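Local coordinates for protein mirolysin (Tannerella forsythia, PDB 6R7V) that probably cleaves peptide bonds as a zinc-dependent metallopeptidase of the pappalysin family, caught here as a zymogen kept latent by a cysteine switch, at residues 44-49 against 102-107. The protein carries 1 engineered substitution. Sequence-based numbering, arbitrary orientation.
Sequences TILIPV and EFKLAR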
ATOM      1  N   THR A  44      -1.557  18.548   5.523  1.00 16.15           N
ATOM      2  CA  THR A  44      -1.275  17.187   5.905  1.00 15.95           C
ATOM      3  C   THR A  44      -2.544  16.353   5.897  1.00 18.33           C
ATOM      4  O   THR A  44      -3.594  16.795   6.393  1.00 18.93           O
ATOM      5  CB  THR A  44      -0.607  17.129   7.281  1.00 20.61           C
ATOM      6  OG1 THR A  44       0.571  17.934   7.278  1.00 18.82           O
ATOM      7  CG2 THR A  44      -0.196  15.713   7.642  1.00 18.82           C
ATOM      8  N   ILE A  45      -2.468  15.165   5.269  1.00 14.75           N
ATOM      9  CA  ILE A  45      -3.568  14.216   5.207  1.00 13.62           C
ATOM     10  C   ILE A  45      -3.343  13.235   6.339  1.00 16.62           C
ATOM     11  O   ILE A  45      -2.240  12.697   6.457  1.00 16.77           O
ATOM     12  CB  ILE A  45      -3.587  13.533   3.818  1.00 16.05           C
ATOM     13  CG1 ILE A  45      -3.974  14.551   2.736  1.00 17.01           C
ATOM     14  CG2 ILE A  45      -4.515  12.311   3.830  1.00 19.11           C
ATOM     15  CD1 ILE A  45      -3.693  14.064   1.306  1.00 17.85           C
ATOM     16  N   LEU A  46      -4.354  13.044   7.197  1.00 16.68           N
ATOM     17  CA  LEU A  46      -4.239  12.125   8.326  1.00 16.53           C
ATOM     18  C   LEU A  46      -5.111  10.899   8.080  1.00 18.47           C
ATOM     19  O   LEU A  46      -6.298  11.025   7.786  1.00 18.34           O
ATOM     20  CB  LEU A  46      -4.669  12.851   9.620  1.00 17.19           C
ATOM     21  CG  LEU A  46      -4.743  12.011  10.900  1.00 21.13           C
ATOM     22  CD1 LEU A  46      -3.411  11.353  11.225  1.00 21.43           C
ATOM     23  CD2 LEU A  46      -5.181  12.901  12.072  1.00 21.18           C
ATOM     24  N   ILE A  47      -4.523   9.728   8.284  1.00 16.19           N
ATOM     25  CA  ILE A  47      -5.204   8.464   8.086  1.00 15.07           C
ATOM     26  C   ILE A  47      -5.352   7.729   9.406  1.00 15.95           C
ATOM     27  O   ILE A  47      -4.350   7.215   9.903  1.00 15.28           O
ATOM     28  CB  ILE A  47      -4.402   7.566   7.103  1.00 17.56           C
ATOM     29  CG1 ILE A  47      -4.055   8.257   5.767  1.00 20.71           C
ATOM     30  CG2 ILE A  47      -5.127   6.207   6.867  1.00 17.64           C
ATOM     31  CD1 ILE A  47      -5.109   8.583   4.923  1.00 24.43           C
ATOM     32  N   PRO A  48      -6.583   7.595   9.955  1.00 15.04           N
ATOM     33  CA  PRO A  48      -6.799   6.726  11.138  1.00 14.78           C
ATOM     34  C   PRO A  48      -6.658   5.279  10.729  1.00 15.90           C
ATOM     35  O   PRO A  48      -7.198   4.875   9.696  1.00 15.93           O
ATOM     36  CB  PRO A  48      -8.270   7.018  11.532  1.00 15.47           C
ATOM     37  CG  PRO A  48      -8.638   8.310  10.802  1.00 17.67           C
ATOM     38  CD  PRO A  48      -7.851   8.204   9.501  1.00 15.56           C
ATOM     39  N   VAL A  49      -5.920   4.482  11.511  1.00 13.40           N
ATOM     40  CA  VAL A  49      -5.646   3.104  11.168  1.00 12.66           C
ATOM     41  C   VAL A  49      -6.178   2.172  12.230  1.00 15.55           C
ATOM     42  O   VAL A  49      -6.038   2.420  13.422  1.00 16.33           O
ATOM     43  CB  VAL A  49      -4.102   2.900  11.025  1.00 14.94           C
ATOM     44  CG1 VAL A  49      -3.738   1.431  10.754  1.00 15.02           C
ATOM     45  CG2 VAL A  49      -3.526   3.797   9.921  1.00 15.93           C
ATOM     46  N   GLU A 102       0.141  11.328   7.080  1.00 14.73           N
ATOM     47  CA  GLU A 102       0.377  10.762   8.412  1.00 16.63           C
ATOM     48  C   GLU A 102      -0.564   9.627   8.709  1.00 14.98           C
ATOM     49  O   GLU A 102      -1.721   9.683   8.297  1.00 15.94           O
ATOM     50  CB  GLU A 102       0.091  11.821   9.503  1.00 19.70           C
ATOM     51  CG  GLU A 102       1.105  12.897   9.728  1.00 30.58           C
ATOM     52  CD  GLU A 102       0.606  13.962  10.693  1.00 25.19           C
ATOM     53  OE1 GLU A 102      -0.487  13.821  11.287  1.00 34.64           O
ATOM     54  OE2 GLU A 102       1.290  14.989  10.782  1.00 29.43           O
ATOM     55  N   PHE A 103      -0.132   8.699   9.559  1.00 14.06           N
ATOM     56  CA  PHE A 103      -0.912   7.536   9.967  1.00 13.89           C
ATOM     57  C   PHE A 103      -0.948   7.496  11.461  1.00 17.30           C
ATOM     58  O   PHE A 103       0.077   7.715  12.107  1.00 16.59           O
ATOM     59  CB  PHE A 103      -0.282   6.243   9.433  1.00 13.94           C
ATOM     60  CG  PHE A 103      -0.216   6.170   7.930  1.00 14.81           C
ATOM     61  CD1 PHE A 103       0.817   6.793   7.230  1.00 14.96           C
ATOM     62  CD2 PHE A 103      -1.206   5.514   7.204  1.00 14.53           C
ATOM     63  CE1 PHE A 103       0.875   6.733   5.837  1.00 15.66           C
ATOM     64  CE2 PHE A 103      -1.170   5.489   5.804  1.00 16.39           C
ATOM     65  CZ  PHE A 103      -0.118   6.096   5.127  1.00 15.47           C
ATOM     66  N   LYS A 104      -2.137   7.272  12.032  1.00 14.33           N
ATOM     67  CA  LYS A 104      -2.232   7.148  13.486  1.00 14.59           C
ATOM     68  C   LYS A 104      -3.183   6.044  13.816  1.00 16.11           C
ATOM     69  O   LYS A 104      -4.271   5.969  13.233  1.00 15.43           O
ATOM     70  CB  LYS A 104      -2.717   8.444  14.168  1.00 16.93           C
ATOM     71  CG  LYS A 104      -1.770   9.626  14.114  1.00 22.52           C
ATOM     72  CD  LYS A 104      -2.373  10.828  14.867  1.00 27.09           C
ATOM     73  CE  LYS A 104      -1.659  12.086  14.471  1.00 30.86           C
ATOM     74  NZ  LYS A 104      -2.128  13.262  15.243  1.00 34.10           N
ATOM     75  N   LEU A 105      -2.840   5.233  14.827  1.00 15.20           N
ATOM     76  CA  LEU A 105      -3.781   4.219  15.244  1.00 15.73           C
ATOM     77  C   LEU A 105      -5.027   4.878  15.835  1.00 17.03           C
ATOM     78  O   LEU A 105      -4.924   5.845  16.602  1.00 17.24           O
ATOM     79  CB  LEU A 105      -3.145   3.315  16.298  1.00 15.98           C
ATOM     80  CG  LEU A 105      -2.035   2.376  15.783  1.00 18.14           C
ATOM     81  CD1 LEU A 105      -1.347   1.666  16.974  1.00 20.06           C
ATOM     82  CD2 LEU A 105      -2.630   1.288  14.860  1.00 19.55           C
ATOM     83  N   ALA A 106      -6.195   4.358  15.474  1.00 16.67           N
ATOM     84  CA  ALA A 106      -7.460   4.865  15.984  1.00 16.82           C
ATOM     85  C   ALA A 106      -7.532   4.781  17.496  1.00 18.29           C
ATOM     86  O   ALA A 106      -6.990   3.864  18.101  1.00 16.92           O
ATOM     87  CB  ALA A 106      -8.605   4.051  15.388  1.00 19.44           C
ATOM     88  N   ARG A 107      -8.228   5.744  18.107  1.00 16.14           N
ATOM     89  CA  ARG A 107      -8.440   5.779  19.542  1.00 16.52           C
ATOM     90  C   ARG A 107      -9.924   5.685  19.870  1.00 17.89           C
ATOM     91  O   ARG A 107     -10.301   5.546  21.034  1.00 19.18           O
ATOM     92  CB  ARG A 107      -7.804   7.020  20.189  1.00 19.98           C
ATOM     93  CG  ARG A 107      -6.279   7.054  20.026  1.00 21.67           C
ATOM     94  CD  ARG A 107      -5.525   5.937  20.746  1.00 26.56           C
ATOM     95  NE  ARG A 107      -5.918   5.771  22.151  1.00 33.42           N
ATOM     96  CZ  ARG A 107      -5.419   6.461  23.172  1.00 54.93           C
ATOM     97  NH1 ARG A 107      -4.486   7.384  22.967  1.00 44.63           N
ATOM     98  NH2 ARG A 107      -5.848   6.232  24.407  1.00 48.42           N
TER
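Glu-102, Val-49 and Leu-46 bury the most surface where strand 45-49 runs beside strand 102-105, their directions 28° apart. Both backbone polar groups of Glu-102 are engaged by the neighbouring strand: its N donates to Ile-45 O at 2.8 Å in a nearly straight bond, and its O accepts Ile-47 N, the two residues that flank its partner Leu-46. Lys-104 repeats this parallel signature around Pro-48, its N bonding to Ile-47 O (3.1 Å) and its O accepting Val-49 N, and Ala-106 N, just past the strand, closes the ladder on Val-49 O (2.8 Å).

On one face, the Leu-46 side chain crosses that of Lys-104 at about a right angle. With CG anti to the backbone N (chi1 174°), Leu-46 brings CD1 against both charged residues, 3.7 Å from Lys-104 CG and 3.8 Å from Glu-102 OE1. The extended Lys-104 chain thus offers its methylenes to the leucine methyl, while the Glu-102 carboxylate also meets Thr-44 CG2, 3.5 Å from OE2. Helix 304-307 covers Leu-46 on this side.

The other face is apolar. Val-49 CG2 lies in the plane of the Phe-103 ring at its edge, 4.0 Å from CD2, and Ile-47 runs alongside the same ring with CB 3.8 Å from CD2. Helix 64-77 packs here, placing Ile-71 against Val-49 and Leu-74 against Phe-103. Helix-bearing chain connects the two parallel strands, a beta-alpha-beta crossover within the mixed central sheet of this metzincin catalytic domain.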